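Side-chain contacts in papillomavirus transcription factor E2 (Human papillomavirus type 18, PDB 1QQH), which regulates viral gene expression through its N-terminal activation domain and, as in other papillomaviruses, probably also supports viral DNA replication: residues Lys23-Thr28 with Trp81-Thr86; Thr39-Cys44 with Thr102-Phe107; Val54-Asn59 with Ser109-Tyr114. The protein carries 1 engineered substitution. One frame throughout, in Å; residues are numbered along the deposited sequence.

Contact 1. Residues Lys23-Thr28 with Trp81-Thr86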
loop_
_atom_site.group_PDB
_atom_site.type_symbol
_atom_site.label_atom_id
_atom_site.label_comp_id
_atom_site.label_asym_id
_atom_site.label_seq_id
_atom_site.Cartn_x
_atom_site.Cartn_y
_atom_site.Cartn_z
ATOM N N LYS A 23 7.183 -5.698 -6.442
ATOM C CA LYS A 23 7.036 -4.307 -6.005
ATOM C C LYS A 23 6.637 -3.342 -7.134
ATOM O O LYS A 23 6.069 -2.283 -6.884
ATOM C CB LYS A 23 8.332 -3.821 -5.343
ATOM C CG LYS A 23 9.567 -3.859 -6.239
ATOM C CD LYS A 23 10.824 -3.470 -5.456
ATOM C CE LYS A 23 12.088 -3.587 -6.303
ATOM N NZ LYS A 23 12.366 -4.990 -6.738
ATOM N N THR A 24 6.921 -3.711 -8.377
ATOM C CA THR A 24 6.581 -2.865 -9.518
ATOM C C THR A 24 5.118 -2.993 -9.942
ATOM O O THR A 24 4.599 -2.138 -10.660
ATOM C CB THR A 24 7.460 -3.209 -10.748
ATOM O OG1 THR A 24 8.828 -2.907 -10.455
ATOM C CG2 THR A 24 7.024 -2.405 -11.973
ATOM N N GLU A 25 4.451 -4.063 -9.518
ATOM C CA GLU A 25 3.055 -4.250 -9.900
ATOM C C GLU A 25 2.182 -3.219 -9.210
ATOM O O GLU A 25 2.620 -2.543 -8.274
ATOM C CB GLU A 25 2.555 -5.642 -9.514
ATOM C CG GLU A 25 3.311 -6.798 -10.140
ATOM C CD GLU A 25 2.720 -8.145 -9.748
ATOM O OE1 GLU A 25 2.252 -8.269 -8.596
ATOM O OE2 GLU A 25 2.735 -9.072 -10.584
ATOM N N ASP A 26 0.950 -3.092 -9.684
ATOM C CA ASP A 26 0.032 -2.168 -9.065
ATOM C C ASP A 26 -0.459 -2.799 -7.768
ATOM O O ASP A 26 -0.839 -3.963 -7.741
ATOM C CB ASP A 26 -1.159 -1.876 -9.974
ATOM C CG ASP A 26 -0.778 -1.051 -11.183
ATOM O OD1 ASP A 26 0.069 -0.137 -11.046
ATOM O OD2 ASP A 26 -1.339 -1.302 -12.277
ATOM N N TRP A 27 -0.410 -2.027 -6.692
ATOM C CA TRP A 27 -0.880 -2.483 -5.402
ATOM C C TRP A 27 -1.764 -1.383 -4.849
ATOM O O TRP A 27 -1.299 -0.268 -4.595
ATOM C CB TRP A 27 0.281 -2.732 -4.446
ATOM C CG TRP A 27 1.142 -3.862 -4.858
ATOM C CD1 TRP A 27 2.268 -3.797 -5.628
ATOM C CD2 TRP A 27 0.926 -5.251 -4.578
ATOM N NE1 TRP A 27 2.767 -5.060 -5.844
ATOM C CE2 TRP A 27 1.963 -5.971 -5.212
ATOM C CE3 TRP A 27 -0.044 -5.958 -3.857
ATOM C CZ2 TRP A 27 2.059 -7.362 -5.147
ATOM C CZ3 TRP A 27 0.050 -7.346 -3.793
ATOM C CH2 TRP A 27 1.099 -8.031 -4.437
ATOM N N THR A 28 -3.044 -1.689 -4.682
ATOM C CA THR A 28 -3.986 -0.715 -4.149
ATOM C C THR A 28 -3.917 -0.757 -2.630
ATOM O O THR A 28 -3.301 -1.657 -2.055
ATOM C CB THR A 28 -5.418 -1.041 -4.578
ATOM O OG1 THR A 28 -5.778 -2.331 -4.072
ATOM C CG2 THR A 28 -5.525 -1.039 -6.090
ATOM N N TRP A 81 9.281 -14.053 -1.878
ATOM C CA TRP A 81 7.897 -14.022 -2.334
ATOM C C TRP A 81 7.687 -14.625 -3.713
ATOM O O TRP A 81 8.334 -14.233 -4.680
ATOM C CB TRP A 81 7.363 -12.581 -2.332
ATOM C CG TRP A 81 7.204 -12.021 -0.966
ATOM C CD1 TRP A 81 8.145 -11.358 -0.240
ATOM C CD2 TRP A 81 6.059 -12.157 -0.116
ATOM N NE1 TRP A 81 7.661 -11.076 1.014
ATOM C CE2 TRP A 81 6.383 -11.556 1.118
ATOM C CE3 TRP A 81 4.791 -12.734 -0.278
ATOM C CZ2 TRP A 81 5.487 -11.515 2.191
ATOM C CZ3 TRP A 81 3.901 -12.696 0.785
ATOM C CH2 TRP A 81 4.256 -12.089 2.006
ATOM N N ASP A 82 6.780 -15.590 -3.793
ATOM C CA ASP A 82 6.449 -16.219 -5.064
ATOM C C ASP A 82 5.009 -15.870 -5.396
ATOM O O ASP A 82 4.218 -15.553 -4.514
ATOM C CB ASP A 82 6.612 -17.739 -4.998
ATOM C CG ASP A 82 8.064 -18.164 -4.987
ATOM O OD1 ASP A 82 8.856 -17.608 -5.787
ATOM O OD2 ASP A 82 8.414 -19.059 -4.188
ATOM N N LYS A 83 4.682 -15.933 -6.678
ATOM C CA LYS A 83 3.353 -15.603 -7.162
ATOM C C LYS A 83 2.783 -16.792 -7.941
ATOM O O LYS A 83 3.455 -17.358 -8.806
ATOM C CB LYS A 83 3.461 -14.363 -8.056
ATOM C CG LYS A 83 2.231 -13.980 -8.831
ATOM C CD LYS A 83 2.549 -12.795 -9.728
ATOM C CE LYS A 83 1.411 -12.473 -10.669
ATOM N NZ LYS A 83 1.752 -11.312 -11.529
ATOM N N THR A 84 1.557 -17.182 -7.616
ATOM C CA THR A 84 0.924 -18.301 -8.297
ATOM C C THR A 84 -0.587 -18.126 -8.401
ATOM O O THR A 84 -1.165 -17.200 -7.832
ATOM C CB THR A 84 1.229 -19.638 -7.590
ATOM O OG1 THR A 84 0.739 -20.718 -8.393
ATOM C CG2 THR A 84 0.568 -19.687 -6.221
ATOM N N ALA A 85 -1.228 -19.013 -9.145
ATOM C CA ALA A 85 -2.670 -18.924 -9.330
ATOM C C ALA A 85 -3.446 -19.726 -8.300
ATOM O O ALA A 85 -2.903 -20.603 -7.627
ATOM C CB ALA A 85 -3.047 -19.409 -10.725
ATOM N N THR A 86 -4.724 -19.407 -8.176
ATOM C CA THR A 86 -5.572 -20.155 -7.272
ATOM C C THR A 86 -6.194 -21.232 -8.140
ATOM O O THR A 86 -6.596 -20.966 -9.271
ATOM C CB THR A 86 -6.695 -19.293 -6.674
ATOM O OG1 THR A 86 -6.196 -18.584 -5.536
ATOM C CG2 THR A 86 -7.865 -20.168 -6.250
#
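Glu25 and Lys83 reach each other with their charged ends and form a buried salt bridge, which is the whole of this contact. Their CA atoms stand 11.7 Å apart, so the two backbones are far from touching and the distance is spanned by side chains alone. Glu25 comes from the loop after helix 3-19, with CG anti to its own carbonyl carbon (chi1 -60°) and the chain straight beyond it, which carries the carboxylate across to the strand. Lys83 advances from the opposite direction on a fully extended chain; with chi1 at 171° and every later torsion close to 180°, the ammonium is held at nearly the greatest distance from its backbone. Lys83 NZ donates a 2.6 Å hydrogen bond to Glu25 OE2 and meets that oxygen nearly in line with its bond to CD, so the approach is end-on. The aliphatic part stays farther off, Lys83 CE lying 3.7 Å from Glu25 OE2.

The bridge ties the loop between helices 3-19 and 34-37 to strand 81-89 of the curled antiparallel sheet, and so joins the loop that follows the N-terminal helix to the sheet of the E2 activation domain. Strand 81-89 pairs here with strand 63-75, whose Tyr73 packs on Lys83 and gives its hydroxyl to a hydrogen bond with Glu25 OE1.

Both charges have further partners. Glu25 OE1 also makes a salt bridge with Lys47, while OE2 receives the backbone N-H of Ser144, and Lys83 NZ is hydrogen-bonded to Ser144 OG and Thr142 O as well. Each carboxylate oxygen is engaged twice, which should hold the group's rotation, and two lysines close by would probably favour its ionised form despite the burial.

Contact 2. Residues Thr39-Cys44 with Thr102-Phe107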
loop_
_atom_site.group_PDB
_atom_site.type_symbol
_atom_site.label_atom_id
_atom_site.label_comp_id
_atom_site.label_asym_id
_atom_site.label_seq_id
_atom_site.Cartn_x
_atom_site.Cartn_y
_atom_site.Cartn_z
ATOM N N THR A 39 -7.677 -12.544 5.570
ATOM C CA THR A 39 -8.635 -13.360 4.845
ATOM C C THR A 39 -7.876 -14.510 4.191
ATOM O O THR A 39 -6.712 -14.366 3.821
ATOM C CB THR A 39 -9.346 -12.544 3.757
ATOM O OG1 THR A 39 -9.942 -11.383 4.345
ATOM C CG2 THR A 39 -10.420 -13.374 3.086
ATOM N N GLU A 40 -8.538 -15.653 4.064
ATOM C CA GLU A 40 -7.932 -16.830 3.458
ATOM C C GLU A 40 -7.626 -16.633 1.979
ATOM O O GLU A 40 -8.428 -16.064 1.242
ATOM C CB GLU A 40 -8.860 -18.034 3.625
ATOM C CG GLU A 40 -8.901 -18.578 5.037
ATOM C CD GLU A 40 -7.617 -19.284 5.418
ATOM O OE1 GLU A 40 -6.562 -18.973 4.823
ATOM O OE2 GLU A 40 -7.664 -20.146 6.323
ATOM N N PRO A 41 -6.436 -17.070 1.532
ATOM C CA PRO A 41 -5.414 -17.713 2.365
ATOM C C PRO A 41 -4.666 -16.651 3.164
ATOM O O PRO A 41 -4.229 -15.639 2.610
ATOM C CB PRO A 41 -4.527 -18.405 1.338
ATOM C CG PRO A 41 -4.592 -17.464 0.181
ATOM C CD PRO A 41 -6.056 -17.116 0.110
ATOM N N THR A 42 -4.526 -16.879 4.465
ATOM C CA THR A 42 -3.849 -15.917 5.321
ATOM C C THR A 42 -2.349 -15.928 5.112
ATOM O O THR A 42 -1.806 -16.862 4.514
ATOM C CB THR A 42 -4.138 -16.193 6.790
ATOM O OG1 THR A 42 -3.627 -17.487 7.138
ATOM C CG2 THR A 42 -5.634 -16.149 7.044
ATOM N N HIS A 43 -1.686 -14.881 5.600
ATOM C CA HIS A 43 -0.239 -14.746 5.468
ATOM C C HIS A 43 0.169 -14.634 4.010
ATOM O O HIS A 43 1.331 -14.845 3.671
ATOM C CB HIS A 43 0.474 -15.947 6.099
ATOM C CG HIS A 43 0.351 -16.005 7.590
ATOM N ND1 HIS A 43 0.752 -17.101 8.327
ATOM C CD2 HIS A 43 -0.111 -15.098 8.482
ATOM C CE1 HIS A 43 0.542 -16.865 9.610
ATOM N NE2 HIS A 43 0.019 -15.657 9.731
ATOM N N CYS A 44 -0.788 -14.315 3.148
ATOM C CA CYS A 44 -0.522 -14.160 1.722
ATOM C C CYS A 44 -1.146 -12.870 1.215
ATOM O O CYS A 44 -2.010 -12.290 1.864
ATOM C CB CYS A 44 -1.152 -15.295 0.920
ATOM S SG CYS A 44 -0.509 -16.935 1.190
ATOM N N THR A 102 -1.987 -26.496 -1.817
ATOM C CA THR A 102 -2.332 -26.012 -0.485
ATOM C C THR A 102 -3.743 -25.429 -0.491
ATOM O O THR A 102 -3.981 -24.374 -1.076
ATOM C CB THR A 102 -1.347 -24.923 -0.045
ATOM O OG1 THR A 102 -0.011 -25.394 -0.265
ATOM C CG2 THR A 102 -1.527 -24.584 1.434
ATOM N N PHE A 103 -4.677 -26.119 0.153
ATOM C CA PHE A 103 -6.057 -25.649 0.204
ATOM C C PHE A 103 -6.303 -24.580 1.261
ATOM O O PHE A 103 -5.741 -24.641 2.344
ATOM C CB PHE A 103 -7.011 -26.821 0.476
ATOM C CG PHE A 103 -7.103 -27.790 -0.651
ATOM C CD1 PHE A 103 -6.094 -28.717 -0.869
ATOM C CD2 PHE A 103 -8.180 -27.743 -1.532
ATOM C CE1 PHE A 103 -6.146 -29.581 -1.951
ATOM C CE2 PHE A 103 -8.248 -28.599 -2.616
ATOM C CZ PHE A 103 -7.224 -29.526 -2.830
ATOM N N TYR A 104 -7.130 -23.593 0.937
ATOM C CA TYR A 104 -7.482 -22.575 1.918
ATOM C C TYR A 104 -9.002 -22.562 2.096
ATOM O O TYR A 104 -9.569 -21.700 2.771
ATOM C CB TYR A 104 -6.934 -21.189 1.532
ATOM C CG TYR A 104 -7.361 -20.610 0.204
ATOM C CD1 TYR A 104 -8.528 -19.862 0.092
ATOM C CD2 TYR A 104 -6.544 -20.736 -0.922
ATOM C CE1 TYR A 104 -8.874 -19.235 -1.110
ATOM C CE2 TYR A 104 -6.874 -20.117 -2.125
ATOM C CZ TYR A 104 -8.039 -19.364 -2.212
ATOM O OH TYR A 104 -8.352 -18.734 -3.393
ATOM N N ILE A 105 -9.643 -23.543 1.464
ATOM C CA ILE A 105 -11.084 -23.779 1.543
ATOM C C ILE A 105 -11.325 -25.210 1.080
ATOM O O ILE A 105 -10.951 -25.584 -0.029
ATOM C CB ILE A 105 -11.919 -22.838 0.658
ATOM C CG1 ILE A 105 -11.973 -21.441 1.280
ATOM C CG2 ILE A 105 -13.333 -23.372 0.550
ATOM C CD1 ILE A 105 -13.009 -20.528 0.674
ATOM N N GLU A 106 -11.922 -26.013 1.953
ATOM C CA GLU A 106 -12.228 -27.404 1.651
ATOM C C GLU A 106 -13.743 -27.477 1.515
ATOM O O GLU A 106 -14.477 -27.191 2.465
ATOM C CB GLU A 106 -11.746 -28.298 2.792
ATOM C CG GLU A 106 -10.234 -28.287 2.987
ATOM C CD GLU A 106 -9.521 -29.298 2.105
ATOM O OE1 GLU A 106 -10.135 -29.783 1.131
ATOM O OE2 GLU A 106 -8.341 -29.609 2.379
ATOM N N PHE A 107 -14.207 -27.841 0.327
ATOM C CA PHE A 107 -15.633 -27.921 0.067
ATOM C C PHE A 107 -16.333 -29.062 0.803
ATOM O O PHE A 107 -17.548 -29.025 0.977
ATOM C CB PHE A 107 -15.880 -28.016 -1.442
ATOM C CG PHE A 107 -15.571 -26.732 -2.192
ATOM C CD1 PHE A 107 -15.183 -26.766 -3.532
ATOM C CD2 PHE A 107 -15.691 -25.490 -1.562
ATOM C CE1 PHE A 107 -14.920 -25.585 -4.239
ATOM C CE2 PHE A 107 -15.429 -24.307 -2.258
ATOM C CZ PHE A 107 -15.042 -24.356 -3.604
#
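Glu40 and Pro41 press against Tyr104, where the loop before strand 45-56 meets the corner between strands 100-103 and 105-106 of the antiparallel sheet; the central feature is a proline-aromatic CH-pi contact. Glu40 comes first: its bent chain runs antiparallel alongside the tyrosine, with CB and CG lying against Tyr104 O, the nearer of them, Glu40 CB, at 3.8 Å. Its carboxylate plane is turned 31° from the ring plane, with Glu40 OE1 4.0 Å from Tyr104 CB.

The peptide bond into Pro41 is cis, and this proline lays its CD over the middle of the Tyr104 ring, 3.5 Å from the centroid and 3° off the normal. Pro41 CB meets Tyr104 CB at 3.7 Å, so the pyrrolidine spans from the ring to the root of the side chain. Trp69 of strand 63-75 packs on both Pro41 and Tyr104, and the phenol OH is probably hydrogen-bonded to Thr86 OG1. At Thr42 the Glu40 side chain, curled round by its bend, accepts the backbone N-H: Thr42 N stands 2.9 Å from Glu40 OE1, approaching from the anti side and 33° out of the carboxylate plane.

Contact 3. Residues Val54-Asn59 with Ser109-Tyr114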
loop_
_atom_site.group_PDB
_atom_site.type_symbol
_atom_site.label_atom_id
_atom_site.label_comp_id
_atom_site.label_asym_id
_atom_site.label_seq_id
_atom_site.Cartn_x
_atom_site.Cartn_y
_atom_site.Cartn_z
ATOM N N VAL A 54 -20.743 -22.641 -5.412
ATOM C CA VAL A 54 -20.881 -24.028 -5.013
ATOM C C VAL A 54 -22.333 -24.298 -4.663
ATOM O O VAL A 54 -22.939 -23.567 -3.881
ATOM C CB VAL A 54 -20.016 -24.355 -3.786
ATOM C CG1 VAL A 54 -20.264 -25.789 -3.347
ATOM C CG2 VAL A 54 -18.547 -24.157 -4.122
ATOM N N TYR A 55 -22.889 -25.341 -5.264
ATOM C CA TYR A 55 -24.270 -25.729 -5.009
ATOM C C TYR A 55 -24.250 -27.028 -4.210
ATOM O O TYR A 55 -23.749 -28.045 -4.686
ATOM C CB TYR A 55 -25.019 -25.946 -6.325
ATOM C CG TYR A 55 -25.037 -24.737 -7.227
ATOM C CD1 TYR A 55 -23.936 -24.414 -8.018
ATOM C CD2 TYR A 55 -26.152 -23.910 -7.288
ATOM C CE1 TYR A 55 -23.950 -23.295 -8.852
ATOM C CE2 TYR A 55 -26.179 -22.789 -8.116
ATOM C CZ TYR A 55 -25.076 -22.488 -8.895
ATOM O OH TYR A 55 -25.106 -21.385 -9.719
ATOM N N PHE A 56 -24.784 -26.982 -2.995
ATOM C CA PHE A 56 -24.815 -28.160 -2.139
ATOM C C PHE A 56 -26.090 -28.942 -2.366
ATOM O O PHE A 56 -27.171 -28.366 -2.485
ATOM C CB PHE A 56 -24.683 -27.750 -0.678
ATOM C CG PHE A 56 -23.424 -26.994 -0.391
ATOM C CD1 PHE A 56 -23.441 -25.610 -0.270
ATOM C CD2 PHE A 56 -22.207 -27.665 -0.293
ATOM C CE1 PHE A 56 -22.266 -24.902 -0.061
ATOM C CE2 PHE A 56 -21.028 -26.970 -0.085
ATOM C CZ PHE A 56 -21.058 -25.581 0.032
ATOM N N ASP A 57 -25.950 -30.261 -2.425
ATOM C CA ASP A 57 -27.077 -31.148 -2.678
ATOM C C ASP A 57 -27.495 -30.826 -4.108
ATOM O O ASP A 57 -26.774 -30.121 -4.815
ATOM C CB ASP A 57 -28.224 -30.861 -1.707
ATOM C CG ASP A 57 -27.764 -30.805 -0.259
ATOM O OD1 ASP A 57 -27.141 -31.782 0.215
ATOM O OD2 ASP A 57 -28.026 -29.781 0.409
ATOM N N GLY A 58 -28.641 -31.337 -4.541
ATOM C CA GLY A 58 -29.081 -31.056 -5.896
ATOM C C GLY A 58 -29.996 -29.848 -5.940
ATOM O O GLY A 58 -31.119 -29.931 -6.446
ATOM N N ASN A 59 -29.517 -28.717 -5.428
ATOM C CA ASN A 59 -30.333 -27.511 -5.393
ATOM C C ASN A 59 -29.579 -26.236 -5.753
ATOM O O ASN A 59 -28.542 -25.932 -5.163
ATOM C CB ASN A 59 -30.959 -27.369 -4.002
ATOM C CG ASN A 59 -31.768 -26.099 -3.850
ATOM O OD1 ASN A 59 -32.661 -25.814 -4.650
ATOM N ND2 ASN A 59 -31.468 -25.332 -2.812
ATOM N N SER A 109 -15.719 -29.934 3.989
ATOM C CA SER A 109 -16.002 -29.423 5.315
ATOM C C SER A 109 -17.105 -28.384 5.188
ATOM O O SER A 109 -17.915 -28.194 6.091
ATOM C CB SER A 109 -14.747 -28.786 5.919
ATOM O OG SER A 109 -14.699 -27.398 5.644
ATOM N N GLU A 110 -17.135 -27.718 4.047
ATOM C CA GLU A 110 -18.127 -26.692 3.784
ATOM C C GLU A 110 -19.512 -27.294 3.563
ATOM O O GLU A 110 -20.528 -26.665 3.865
ATOM C CB GLU A 110 -17.718 -25.909 2.551
ATOM C CG GLU A 110 -18.263 -24.531 2.501
ATOM C CD GLU A 110 -17.579 -23.583 3.470
ATOM O OE1 GLU A 110 -16.527 -23.936 4.043
ATOM O OE2 GLU A 110 -18.098 -22.467 3.646
ATOM N N CYS A 111 -19.549 -28.508 3.025
ATOM C CA CYS A 111 -20.814 -29.182 2.763
ATOM C C CYS A 111 -21.393 -29.683 4.081
ATOM O O CYS A 111 -22.609 -29.823 4.230
ATOM C CB CYS A 111 -20.604 -30.357 1.814
ATOM S SG CYS A 111 -22.143 -31.054 1.156
ATOM N N GLU A 112 -20.511 -29.953 5.037
ATOM C CA GLU A 112 -20.934 -30.419 6.344
ATOM C C GLU A 112 -21.661 -29.285 7.063
ATOM O O GLU A 112 -22.389 -29.516 8.026
ATOM C CB GLU A 112 -19.721 -30.882 7.152
ATOM C CG GLU A 112 -18.922 -31.959 6.440
ATOM C CD GLU A 112 -17.701 -32.407 7.215
ATOM O OE1 GLU A 112 -16.979 -31.547 7.761
ATOM O OE2 GLU A 112 -17.458 -33.630 7.267
ATOM N N LYS A 113 -21.472 -28.063 6.577
ATOM C CA LYS A 113 -22.120 -26.899 7.163
ATOM C C LYS A 113 -23.481 -26.665 6.522
ATOM O O LYS A 113 -24.401 -26.165 7.168
ATOM C CB LYS A 113 -21.267 -25.650 6.970
ATOM C CG LYS A 113 -19.889 -25.713 7.582
ATOM C CD LYS A 113 -19.190 -24.377 7.405
ATOM C CE LYS A 113 -17.745 -24.431 7.858
ATOM N NZ LYS A 113 -17.114 -23.097 7.738
ATOM N N TYR A 114 -23.603 -27.007 5.242
ATOM C CA TYR A 114 -24.860 -26.833 4.521
ATOM C C TYR A 114 -24.981 -27.891 3.441
ATOM O O TYR A 114 -24.266 -27.839 2.449
ATOM C CB TYR A 114 -24.927 -25.453 3.864
ATOM C CG TYR A 114 -23.879 -24.463 4.316
ATOM C CD1 TYR A 114 -22.596 -24.479 3.780
ATOM C CD2 TYR A 114 -24.179 -23.490 5.266
ATOM C CE1 TYR A 114 -21.635 -23.541 4.181
ATOM C CE2 TYR A 114 -23.231 -22.551 5.674
ATOM C CZ TYR A 114 -21.963 -22.581 5.130
ATOM O OH TYR A 114 -21.033 -21.649 5.537
#
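Phe56, at the end of strand 45-56, packs against Glu110, Cys111 and Tyr114, so that helix 107-111 and the turn after it are held over one end of the curled antiparallel sheet. The close side is built round the Phe56 ring, turned to the helix by CG anti to the carbonyl carbon (chi1 -59°). Phe56 CE2 comes within 3.6 Å of Cys111 CA. Beside it, Cys111 SG makes an oblique sulfur-aromatic contact, 3.7 Å from Phe56 CD2. Tightest is the approach of a backbone oxygen, Tyr114 O lying 3.1 Å from Phe56 CG. At the far end of the ring Phe56 CZ meets Glu110 CG at 3.9 Å. Met64 and Tyr66 of strand 63-75 and Trp120 of strand 120-124 also pack on Phe56.

Towards solvent the fit is slacker. The partly exposed Tyr114 ring touches Phe56 through CD1 and is inclined at 43° to it, the centroids 5.7 Å apart. Its chi1 of -13° nearly eclipses CG with the backbone N, a probably strained setting. Lys113 CB sits over the centre of one face of that ring, while Glu110 CG lies in plane at its edge. Lys113 then runs on extended, away from Phe56, and its NZ ends 3.8 Å from Glu110 OE1, a long salt bridge.

All three contacts reach the same curled antiparallel sheet, and their segments interleave along the chain. Contacts 1 and 2, with centres about 16 Å apart, are joined by a probable hydrogen bond of 3.0 Å between Thr86 OG1 and Tyr104 OH. Contacts 2 and 3, centres about 18 Å apart, follow one another where strand 105-106 leads into helix 107-111; here Phe107 CZ packs on Val54 CG2 at 3.5 Å. Contacts 1 and 3 lie on opposite sides of the chain's centre, with nearest atoms about 12 Å apart. Thus contact 2, whose centre lies about 5 Å from the centre of the chain, connects the charged cluster of contact 1 with the aromatic packing of contact 3.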